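Local structure of protein-glutaminase (Chryseobacterium proteolyticum, 2ZK9) at residues Cys60-Val65 with Ala135-Asn140; Ala44-Met49 with Val84-Ser89; Ser29-Thr34 with Asn158-Leu163; Gly74-Ala79 with Ser170-Ser175. The protein hydrolyses the side-chain amide of glutamine residues within proteins, turning them into glutamate with release of ammonia. One frame throughout, in Å; residues are numbered along the deposited sequence.

Contact 1. Residues Cys60-Val65 with Ala135-Asn140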
loop_
_atom_site.group_PDB
_atom_site.type_symbol
_atom_site.label_atom_id
_atom_site.label_comp_id
_atom_site.label_asym_id
_atom_site.label_seq_id
_atom_site.Cartn_x
_atom_site.Cartn_y
_atom_site.Cartn_z
ATOM N N CYS A 60 0.243 11.716 3.725
ATOM C CA CYS A 60 -0.853 11.183 2.964
ATOM C C CYS A 60 -1.873 10.596 3.926
ATOM O O CYS A 60 -1.666 10.559 5.130
ATOM C CB CYS A 60 -0.346 10.129 1.992
ATOM S SG CYS A 60 0.497 8.739 2.776
ATOM N N GLU A 61 -2.984 10.147 3.325
ATOM C CA GLU A 61 -3.937 9.304 4.044
ATOM C C GLU A 61 -3.647 7.858 3.784
ATOM O O GLU A 61 -2.878 7.494 2.849
ATOM C CB GLU A 61 -5.369 9.661 3.578
ATOM C CG GLU A 61 -5.827 11.027 4.112
ATOM C CD GLU A 61 -7.114 11.427 3.452
ATOM O OE1 GLU A 61 -7.096 11.845 2.271
ATOM O OE2 GLU A 61 -8.218 11.244 4.086
ATOM N N LYS A 62 -4.281 6.972 4.512
ATOM C CA LYS A 62 -4.458 5.564 4.158
ATOM C C LYS A 62 -5.895 5.397 3.691
ATOM O O LYS A 62 -6.795 6.030 4.246
ATOM C CB LYS A 62 -4.197 4.619 5.306
ATOM C CG LYS A 62 -2.839 4.665 5.953
ATOM C CD LYS A 62 -1.714 4.165 5.055
ATOM C CE LYS A 62 -0.343 4.372 5.639
ATOM N NZ LYS A 62 -0.238 3.679 6.937
ATOM N N GLN A 63 -6.116 4.484 2.753
ATOM C CA GLN A 63 -7.455 3.949 2.574
ATOM C C GLN A 63 -7.396 2.454 2.899
ATOM O O GLN A 63 -6.549 1.732 2.374
ATOM C CB GLN A 63 -8.014 4.155 1.167
ATOM C CG GLN A 63 -9.473 3.730 1.054
ATOM C CD GLN A 63 -10.159 4.157 -0.213
ATOM O OE1 GLN A 63 -10.455 3.343 -1.093
ATOM N NE2 GLN A 63 -10.378 5.466 -0.371
ATOM N N PHE A 64 -8.304 2.033 3.776
ATOM C CA PHE A 64 -8.530 0.654 4.122
ATOM C C PHE A 64 -9.786 0.173 3.444
ATOM O O PHE A 64 -10.806 0.861 3.507
ATOM C CB PHE A 64 -8.673 0.467 5.628
ATOM C CG PHE A 64 -7.409 0.748 6.401
ATOM C CD1 PHE A 64 -6.528 -0.269 6.739
ATOM C CD2 PHE A 64 -7.068 2.032 6.810
ATOM C CE1 PHE A 64 -5.347 -0.039 7.402
ATOM C CE2 PHE A 64 -5.884 2.293 7.475
ATOM C CZ PHE A 64 -5.009 1.245 7.790
ATOM N N VAL A 65 -9.749 -1.011 2.834
ATOM C CA VAL A 65 -10.939 -1.615 2.254
ATOM C C VAL A 65 -11.094 -2.991 2.873
ATOM O O VAL A 65 -10.092 -3.664 3.122
ATOM C CB VAL A 65 -10.831 -1.640 0.696
ATOM C CG1 VAL A 65 -9.635 -2.386 0.170
ATOM C CG2 VAL A 65 -12.105 -2.214 0.092
ATOM N N ALA A 135 -12.654 2.854 4.443
ATOM C CA ALA A 135 -12.487 4.035 5.299
ATOM C C ALA A 135 -11.140 4.676 4.990
ATOM O O ALA A 135 -10.143 3.983 4.826
ATOM C CB ALA A 135 -12.533 3.615 6.748
ATOM N N ASN A 136 -11.119 5.982 5.006
ATOM C CA ASN A 136 -9.889 6.739 4.942
ATOM C C ASN A 136 -9.440 7.102 6.327
ATOM O O ASN A 136 -10.272 7.395 7.188
ATOM C CB ASN A 136 -10.049 8.040 4.161
ATOM C CG ASN A 136 -10.378 7.753 2.690
ATOM O OD1 ASN A 136 -10.037 6.722 2.145
ATOM N ND2 ASN A 136 -10.980 8.717 2.067
ATOM N N THR A 137 -8.138 7.103 6.574
ATOM C CA THR A 137 -7.564 7.525 7.825
ATOM C C THR A 137 -6.401 8.461 7.553
ATOM O O THR A 137 -5.837 8.496 6.470
ATOM C CB THR A 137 -7.039 6.369 8.681
ATOM O OG1 THR A 137 -5.873 5.791 8.059
ATOM C CG2 THR A 137 -8.058 5.248 8.835
ATOM N N ALA A 138 -5.967 9.137 8.604
ATOM C CA ALA A 138 -4.646 9.768 8.543
ATOM C C ALA A 138 -3.595 8.734 8.193
ATOM O O ALA A 138 -3.683 7.543 8.558
ATOM C CB ALA A 138 -4.317 10.381 9.925
ATOM N N GLY A 139 -2.563 9.177 7.512
ATOM C CA GLY A 139 -1.478 8.320 7.105
ATOM C C GLY A 139 -0.780 7.608 8.220
ATOM O O GLY A 139 -0.251 6.498 8.048
ATOM N N ASN A 140 -0.749 8.241 9.393
ATOM C CA ASN A 140 0.005 7.647 10.510
ATOM C C ASN A 140 -0.657 6.388 11.053
ATOM O O ASN A 140 -0.008 5.657 11.802
ATOM C CB ASN A 140 0.332 8.656 11.587
ATOM C CG ASN A 140 -0.771 9.113 12.455
ATOM O OD1 ASN A 140 -0.413 9.567 13.607
ATOM N ND2 ASN A 140 -1.956 9.064 12.046
HETATM O O HOH W 1 -10.610 11.423 3.387
#

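Contact 2. Residues Ala44-Met49 with Val84-Ser89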
loop_
_atom_site.group_PDB
_atom_site.type_symbol
_atom_site.label_atom_id
_atom_site.label_comp_id
_atom_site.label_asym_id
_atom_site.label_seq_id
_atom_site.Cartn_x
_atom_site.Cartn_y
_atom_site.Cartn_z
ATOM N N ALA A 44 2.526 -2.965 6.091
ATOM C CA ALA A 44 3.937 -2.570 6.096
ATOM C C ALA A 44 4.295 -1.886 4.797
ATOM O O ALA A 44 5.007 -0.876 4.781
ATOM C CB ALA A 44 4.788 -3.796 6.359
ATOM N N ARG A 45 3.819 -2.422 3.658
ATOM C CA ARG A 45 4.118 -1.753 2.388
ATOM C C ARG A 45 3.600 -0.323 2.390
ATOM O O ARG A 45 4.260 0.591 1.929
ATOM C CB ARG A 45 3.585 -2.542 1.206
ATOM C CG ARG A 45 4.103 -3.968 1.076
ATOM C CD ARG A 45 3.867 -4.569 -0.268
ATOM N NE ARG A 45 2.459 -4.591 -0.732
ATOM C CZ ARG A 45 1.581 -5.506 -0.387
ATOM N NH1 ARG A 45 1.856 -6.514 0.409
ATOM N NH2 ARG A 45 0.317 -5.418 -0.839
ATOM N N ALA A 46 2.375 -0.137 2.902
ATOM C CA ALA A 46 1.763 1.196 2.902
ATOM C C ALA A 46 2.515 2.147 3.789
ATOM O O ALA A 46 2.733 3.311 3.454
ATOM C CB ALA A 46 0.295 1.103 3.285
ATOM N N HIS A 47 2.947 1.676 4.981
ATOM C CA HIS A 47 3.646 2.562 5.888
ATOM C C HIS A 47 5.038 2.929 5.357
ATOM O O HIS A 47 5.520 4.029 5.603
ATOM C CB HIS A 47 3.719 1.912 7.278
ATOM C CG HIS A 47 3.469 2.872 8.395
ATOM N ND1 HIS A 47 2.427 3.681 8.390
ATOM C CD2 HIS A 47 4.086 3.089 9.595
ATOM C CE1 HIS A 47 2.334 4.373 9.502
ATOM N NE2 HIS A 47 3.367 4.033 10.246
ATOM N N LYS A 48 5.658 2.014 4.628
ATOM C CA LYS A 48 6.948 2.294 4.001
ATOM C C LYS A 48 6.799 3.284 2.855
ATOM O O LYS A 48 7.624 4.186 2.687
ATOM C CB LYS A 48 7.616 1.017 3.541
ATOM C CG LYS A 48 9.083 1.141 3.203
ATOM C CD LYS A 48 9.972 1.383 4.415
ATOM C CE LYS A 48 11.431 1.331 4.066
ATOM N NZ LYS A 48 12.300 1.686 5.192
ATOM N N MET A 49 5.725 3.152 2.068
ATOM C CA MET A 49 5.447 4.175 1.052
ATOM C C MET A 49 5.266 5.537 1.677
ATOM O O MET A 49 5.749 6.542 1.164
ATOM C CB MET A 49 4.197 3.811 0.242
ATOM C CG MET A 49 4.397 2.588 -0.647
ATOM S SD MET A 49 3.060 2.389 -1.867
ATOM C CE MET A 49 1.747 1.701 -0.870
ATOM N N VAL A 84 -4.914 -2.235 2.240
ATOM C CA VAL A 84 -4.605 -0.862 2.533
ATOM C C VAL A 84 -3.559 -0.378 1.529
ATOM O O VAL A 84 -2.676 -1.139 1.132
ATOM C CB VAL A 84 -4.133 -0.677 4.003
ATOM C CG1 VAL A 84 -2.927 -1.515 4.344
ATOM C CG2 VAL A 84 -3.888 0.780 4.323
ATOM N N ALA A 85 -3.637 0.897 1.189
ATOM C CA ALA A 85 -2.628 1.587 0.431
ATOM C C ALA A 85 -2.667 3.070 0.813
ATOM O O ALA A 85 -3.469 3.501 1.616
ATOM C CB ALA A 85 -2.806 1.359 -1.069
ATOM N N ILE A 86 -1.721 3.838 0.240
ATOM C CA ILE A 86 -1.686 5.273 0.517
ATOM C C ILE A 86 -2.568 6.009 -0.464
ATOM O O ILE A 86 -2.623 5.691 -1.654
ATOM C CB ILE A 86 -0.234 5.821 0.535
ATOM C CG1 ILE A 86 0.516 5.690 -0.786
ATOM C CG2 ILE A 86 0.517 5.225 1.710
ATOM C CD1 ILE A 86 1.750 6.545 -0.854
ATOM N N LEU A 87 -3.265 7.017 0.062
ATOM C CA LEU A 87 -4.191 7.866 -0.653
ATOM C C LEU A 87 -3.609 9.284 -0.619
ATOM O O LEU A 87 -3.595 9.918 0.442
ATOM C CB LEU A 87 -5.584 7.804 -0.027
ATOM C CG LEU A 87 -6.647 8.632 -0.714
ATOM C CD1 LEU A 87 -6.988 8.073 -2.085
ATOM C CD2 LEU A 87 -7.870 8.753 0.157
ATOM N N VAL A 88 -3.042 9.718 -1.737
ATOM C CA VAL A 88 -2.268 10.935 -1.850
ATOM C C VAL A 88 -3.116 12.049 -2.444
ATOM O O VAL A 88 -3.843 11.875 -3.389
ATOM C CB VAL A 88 -1.044 10.659 -2.744
ATOM C CG1 VAL A 88 -0.083 11.860 -2.805
ATOM C CG2 VAL A 88 -0.303 9.437 -2.236
ATOM N N SER A 89 -3.055 13.233 -1.820
ATOM C CA SER A 89 -3.697 14.402 -2.332
ATOM C C SER A 89 -2.698 15.275 -3.043
ATOM O O SER A 89 -1.578 15.432 -2.570
ATOM C CB SER A 89 -4.261 15.222 -1.180
ATOM O OG SER A 89 -5.360 14.564 -0.541
#

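Contact 3. Residues Ser29-Thr34 with Asn158-Leu163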
loop_
_atom_site.group_PDB
_atom_site.type_symbol
_atom_site.label_atom_id
_atom_site.label_comp_id
_atom_site.label_asym_id
_atom_site.label_seq_id
_atom_site.Cartn_x
_atom_site.Cartn_y
_atom_site.Cartn_z
ATOM N N SER A 29 16.929 0.147 -1.762
ATOM C CA SER A 29 17.617 0.115 -0.498
ATOM C C SER A 29 16.941 -0.897 0.437
ATOM O O SER A 29 15.816 -1.307 0.247
ATOM C CB SER A 29 17.546 1.471 0.176
ATOM O OG SER A 29 17.926 2.570 -0.623
ATOM N N SER A 30 17.643 -1.244 1.489
ATOM C CA SER A 30 17.157 -2.138 2.516
ATOM C C SER A 30 16.179 -1.482 3.464
ATOM O O SER A 30 16.476 -0.390 3.942
ATOM C CB SER A 30 18.359 -2.623 3.345
ATOM O OG SER A 30 19.120 -3.525 2.519
ATOM N N PRO A 31 15.092 -2.162 3.821
ATOM C CA PRO A 31 14.457 -3.297 3.175
ATOM C C PRO A 31 13.677 -2.798 1.957
ATOM O O PRO A 31 13.042 -1.751 1.990
ATOM C CB PRO A 31 13.524 -3.816 4.263
ATOM C CG PRO A 31 13.085 -2.622 4.988
ATOM C CD PRO A 31 14.275 -1.628 4.930
ATOM N N CYS A 32 13.697 -3.610 0.932
ATOM C CA CYS A 32 12.908 -3.311 -0.249
ATOM C C CYS A 32 11.427 -3.542 0.088
ATOM O O CYS A 32 11.060 -4.274 0.984
ATOM C CB CYS A 32 13.399 -4.149 -1.425
ATOM S SG CYS A 32 13.343 -5.899 -1.216
ATOM N N ILE A 33 10.547 -2.860 -0.689
ATOM C CA ILE A 33 9.122 -2.972 -0.481
ATOM C C ILE A 33 8.598 -4.168 -1.303
ATOM O O ILE A 33 8.801 -4.246 -2.518
ATOM C CB ILE A 33 8.373 -1.694 -0.842
ATOM C CG1 ILE A 33 8.970 -0.477 -0.175
ATOM C CG2 ILE A 33 6.917 -1.878 -0.492
ATOM C CD1 ILE A 33 8.345 0.844 -0.573
ATOM N N THR A 34 7.944 -5.095 -0.616
ATOM C CA THR A 34 7.612 -6.422 -1.095
ATOM C C THR A 34 6.340 -6.447 -1.946
ATOM O O THR A 34 5.466 -7.295 -1.774
ATOM C CB THR A 34 7.518 -7.326 0.133
ATOM O OG1 THR A 34 6.621 -6.746 1.073
ATOM C CG2 THR A 34 8.883 -7.533 0.800
ATOM N N ASN A 158 7.939 -2.102 13.177
ATOM C CA ASN A 158 7.202 -3.260 12.679
ATOM C C ASN A 158 7.327 -3.360 11.150
ATOM O O ASN A 158 7.556 -4.422 10.605
ATOM C CB ASN A 158 5.739 -3.205 13.112
ATOM C CG ASN A 158 5.102 -4.542 12.956
ATOM O OD1 ASN A 158 4.307 -4.770 12.010
ATOM N ND2 ASN A 158 5.364 -5.463 13.852
ATOM N N THR A 159 7.158 -2.209 10.511
ATOM C CA THR A 159 7.199 -2.129 9.050
ATOM C C THR A 159 8.455 -2.743 8.514
ATOM O O THR A 159 8.441 -3.592 7.626
ATOM C CB THR A 159 7.077 -0.665 8.609
ATOM O OG1 THR A 159 5.780 -0.148 8.862
ATOM C CG2 THR A 159 7.358 -0.500 7.125
ATOM N N ASN A 160 9.604 -2.269 9.018
ATOM C CA ASN A 160 10.884 -2.719 8.460
ATOM C C ASN A 160 11.111 -4.185 8.769
ATOM O O ASN A 160 11.685 -4.907 7.955
ATOM C CB ASN A 160 12.014 -1.821 8.957
ATOM C CG ASN A 160 11.983 -0.470 8.332
ATOM O OD1 ASN A 160 11.844 -0.352 7.093
ATOM N ND2 ASN A 160 12.218 0.570 9.112
ATOM N N CYS A 161 10.682 -4.641 9.949
ATOM C CA CYS A 161 10.848 -6.049 10.326
ATOM C C CYS A 161 10.044 -6.950 9.424
ATOM O O CYS A 161 10.536 -7.997 8.938
ATOM C CB CYS A 161 10.385 -6.256 11.784
ATOM S SG CYS A 161 10.970 -7.799 12.529
ATOM N N VAL A 162 8.787 -6.568 9.134
ATOM C CA VAL A 162 7.915 -7.386 8.280
ATOM C C VAL A 162 8.465 -7.389 6.864
ATOM O O VAL A 162 8.527 -8.443 6.225
ATOM C CB VAL A 162 6.478 -6.889 8.375
ATOM C CG1 VAL A 162 5.620 -7.501 7.293
ATOM C CG2 VAL A 162 5.923 -7.151 9.762
ATOM N N LEU A 163 8.829 -6.227 6.340
ATOM C CA LEU A 163 9.396 -6.199 4.988
ATOM C C LEU A 163 10.628 -7.103 4.883
ATOM O O LEU A 163 10.784 -7.822 3.892
ATOM C CB LEU A 163 9.735 -4.788 4.556
ATOM C CG LEU A 163 8.546 -3.824 4.375
ATOM C CD1 LEU A 163 9.075 -2.439 4.069
ATOM C CD2 LEU A 163 7.602 -4.328 3.300
HETATM O O HOH W 2 12.327 -6.495 2.007
#

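Contact 4. Residues Gly74-Ala79 with Ser170-Ser175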
loop_
_atom_site.group_PDB
_atom_site.type_symbol
_atom_site.label_atom_id
_atom_site.label_comp_id
_atom_site.label_asym_id
_atom_site.label_seq_id
_atom_site.Cartn_x
_atom_site.Cartn_y
_atom_site.Cartn_z
ATOM N N GLY A 74 -1.790 -11.316 -12.220
ATOM C CA GLY A 74 -1.547 -11.677 -13.589
ATOM C C GLY A 74 -1.083 -13.112 -13.777
ATOM O O GLY A 74 -1.213 -13.683 -14.834
ATOM N N THR A 75 -0.621 -13.781 -12.730
ATOM C CA THR A 75 -0.465 -15.250 -12.848
ATOM C C THR A 75 -1.043 -15.989 -11.645
ATOM O O THR A 75 -1.272 -17.196 -11.746
ATOM C CB THR A 75 1.022 -15.597 -13.023
ATOM O OG1 THR A 75 1.069 -16.999 -13.244
ATOM C CG2 THR A 75 1.730 -15.243 -11.720
ATOM N N CYS A 76 -1.339 -15.311 -10.502
ATOM C CA CYS A 76 -1.969 -16.022 -9.393
ATOM C C CYS A 76 -2.844 -15.092 -8.609
ATOM O O CYS A 76 -2.781 -13.893 -8.732
ATOM C CB CYS A 76 -0.902 -16.667 -8.526
ATOM S SG CYS A 76 0.300 -15.540 -7.829
ATOM N N CYS A 77 -3.706 -15.677 -7.796
ATOM C CA CYS A 77 -4.702 -15.017 -6.981
ATOM C C CYS A 77 -4.344 -15.069 -5.530
ATOM O O CYS A 77 -3.823 -16.078 -5.024
ATOM C CB CYS A 77 -6.061 -15.715 -7.139
ATOM S SG CYS A 77 -6.789 -15.633 -8.742
ATOM N N VAL A 78 -4.735 -13.980 -4.834
ATOM C CA VAL A 78 -4.728 -13.968 -3.374
ATOM C C VAL A 78 -6.120 -13.563 -2.889
ATOM O O VAL A 78 -6.907 -12.899 -3.577
ATOM C CB VAL A 78 -3.679 -12.994 -2.811
ATOM C CG1 VAL A 78 -2.288 -13.524 -3.130
ATOM C CG2 VAL A 78 -3.949 -11.575 -3.309
ATOM N N ALA A 79 -6.426 -13.987 -1.679
ATOM C CA ALA A 79 -7.656 -13.637 -0.985
ATOM C C ALA A 79 -7.266 -12.893 0.277
ATOM O O ALA A 79 -6.336 -13.277 0.991
ATOM C CB ALA A 79 -8.450 -14.867 -0.656
ATOM N N SER A 170 7.791 -13.999 -3.226
ATOM C CA SER A 170 7.157 -13.470 -4.425
ATOM C C SER A 170 5.981 -14.320 -4.803
ATOM O O SER A 170 5.973 -15.509 -4.605
ATOM C CB SER A 170 8.168 -13.439 -5.563
ATOM O OG SER A 170 7.673 -12.721 -6.672
ATOM N N GLY A 171 4.984 -13.702 -5.456
ATOM C CA GLY A 171 3.820 -14.411 -5.909
ATOM C C GLY A 171 2.815 -14.690 -4.799
ATOM O O GLY A 171 2.723 -13.941 -3.829
ATOM N N CYS A 172 2.058 -15.770 -4.971
ATOM C CA CYS A 172 0.924 -16.054 -4.127
ATOM C C CYS A 172 1.168 -17.216 -3.186
ATOM O O CYS A 172 0.223 -17.692 -2.571
ATOM C CB CYS A 172 -0.344 -16.275 -4.959
ATOM S SG CYS A 172 -0.664 -14.896 -6.117
ATOM N N SER A 173 2.403 -17.634 -3.061
ATOM C CA SER A 173 2.881 -18.654 -2.152
ATOM C C SER A 173 4.171 -18.165 -1.536
ATOM O O SER A 173 4.941 -17.491 -2.211
ATOM C CB SER A 173 3.087 -19.969 -2.903
ATOM O OG SER A 173 1.882 -20.473 -3.478
ATOM N N PRO A 174 4.476 -18.485 -0.292
ATOM C CA PRO A 174 3.623 -19.261 0.607
ATOM C C PRO A 174 2.395 -18.494 1.080
ATOM O O PRO A 174 2.402 -17.286 1.203
ATOM C CB PRO A 174 4.561 -19.562 1.785
ATOM C CG PRO A 174 5.490 -18.404 1.809
ATOM C CD PRO A 174 5.726 -18.098 0.352
ATOM N N SER A 175 1.318 -19.262 1.337
ATOM C CA SER A 175 0.082 -18.712 1.855
ATOM C C SER A 175 -0.456 -19.727 2.866
ATOM O O SER A 175 -0.671 -20.878 2.460
ATOM C CB SER A 175 -0.955 -18.366 0.810
ATOM O OG SER A 175 -2.123 -17.878 1.429
HETATM O O HOH W 3 -2.510 -17.101 -2.186
#

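Contact 1. Residues Cys60-Val65 with Ala135-Asn140
Antiparallel pairing at the margin of the mixed sheet joins strand 61-66 to strand 130-138, with Lys62-Thr137 and Phe64-Ala135 as hydrogen-bonded pairs. Thr137 N reaches Lys62 O at 2.9 Å, and Phe64 N reaches Ala135 O at 2.9 Å with an almost straight N-H...O angle of 170°. Beyond the backbone, Gln63 and Asn136 share a face: Gln63 NE2 gives a hydrogen to a lone pair of Asn136 OD1 at 2.8 Å, and the two amides lie nearly coplanar, 19° apart. Asp114 is a second acceptor for that NE2, and Arg118 binds Gln63 OE1. On the face shared by Lys62, Phe64 and Thr137, Thr137 OG1 lies in the plane of the Phe64 ring, 3.5 Å from CE2 at its edge, and donates to Ala138 O. Bends at chi2 (-68°) and chi4 bring Lys62 NZ round to Gly139 O at 3.0 Å; Val141 O and His47 ND1 complete the grip on this buried amine. A methionine in its place would probably leave both carbonyl oxygens and the imidazole without their common partner. The whole is an ordinary antiparallel strand pair at the edge of the mixed sheet.

Contact 2. Residues Ala44-Met49 with Val84-Ser89
Ile86 of strand 82-91 rises toward Ala46 and Met49 of helix 42-55, and its branches divide the helix surface between them. At CB the chain forks. CG2, which lies anti to the carbonyl carbon, comes against the backbone of the helix, 3.4 Å from Ala46 O, and is also 4.4 Å from Ala46 CB. The other branch, with chi1 at 62°, starts with CG1, 4.2 Å from Met49 CE. Its nearly extended chi2 of 164° then carries the tip, CD1, to Met49 CB at 3.8 Å. The bend at the last torsion of Met49 turns its CE toward Ile86 CG1, and the two chains run obliquely across each other. Ala46, small enough to bring the backbones near, sets its CB 4.1 Å from Ala85 CA and 4.3 Å from Val84 CG1. No hydrogen bond crosses the interface; all five touching residues are buried, and the side-chain packing is apolar, with one methyl set against a backbone oxygen. The axes of helix segment 44-49 and strand segment 84-89 run only 23° apart in direction. Strand 82-91 is flanked by strands 61-66 and 97-102, while helix 157-165 packs against helix 42-55 through Ala44, His47 and Lys48.

Contact 3. Residues Ser29-Thr34 with Asn158-Leu163
The side chains of Asn160 and Pro31 cross nearly perpendicularly, with the amide oxygen of Asn160 leading: OD1 stands 3.3 Å from Pro31 CG and a little farther from CD. Lys48 NZ hydrogen-bonds this oxygen; against the proline carbons it makes van der Waals contact. A cis peptide precedes Pro31, whose CB points toward the helix and lies 3.9 Å from Leu163 CB. Leu163 is the main apolar piece. Its CG is anti to the carbonyl carbon (chi1 -66°), and from there the two methyls spread along the loop: CD1 lies near Pro31 CG and Cys32 O, while CD2 reaches Thr34 OG1 at 3.4 Å. Were Leu163 cut back to an alanine, the places of CD1 beside Pro31 CG and Cys32 O, and of CD2 beside Thr34 OG1, would be likely to become a gap. Thr34 answers with its methyl CG2, 3.6 Å from Leu163 O. A water donates to both Cys32 O and Leu163 O, at 2.8 Å from each, tying the two backbones where no direct hydrogen bond does so. The loop, stapled by the Cys23-Cys32 disulfide, thus covers helix 157-165 beside helix 42-55, whose Lys48 touches both Ile33 and Leu163.

Contact 4. Residues Gly74-Ala79 with Ser170-Ser175
The backbone of Cys172 is linked to that of Cys77 through one water, which donates to Cys172 O at 2.8 Å and, over a longer 3.3 Å, to Cys77 O. No direct hydrogen bond joins the two segments; what holds them is covalent. Cys76 SG and Cys172 SG are bonded at 2.1 Å, with a chi3 of 81°, near the perpendicular that a disulfide prefers and of right-handed sign. The two halves leave their backbones differently: Cys76 SG sits between its backbone N and carbonyl carbon (chi1 59°), whereas Cys172 SG is anti to its own carbonyl carbon (chi1 -53°). Around the bridge the packing is modest. Val78 CG1 approaches Cys172 SG at 3.7 Å, and Cys172 CB lies 3.5 Å from Cys77 O. Gly171, whose positive phi suits a residue without a side chain, passes by Cys76 SG and pairs its backbone with Arg36. The neighbouring Cys77 turns away from the 170-175 loop and forms its own disulfide with Cys126, so two successive cysteines, one just before the strand and one at its start, tie this part of the chain to two distant places. Strand 77-80 is the second arm of a small hairpin with strand 69-72. The contact is thus a surface disulfide fastening the start of a two-stranded hairpin's second arm to the loop after the last helix.

Overall arrangement
The four contacts illustrate how a compact α+β fold is organised around a shared core. Contacts 1 and 2, with centres about 8 Å apart, meet on adjacent strands 61-66 and 82-91 of the mixed sheet, and their segments alternate along the chain. Contact 3 lies about 13 Å from contact 2, centre to centre, and closes a chain loop that encloses both; helix 157-165 there touches helix 42-55. Contact 4 is peripheral, its centre about 25 Å from that of contact 1 across the chain's centre, and its segments alternate with those of all the others. A helix packed against a mostly antiparallel sheet agrees with the protein's place in the papain-like peptidase clan. Disulfides at contacts 3 and 4 add covalent ties outside this core.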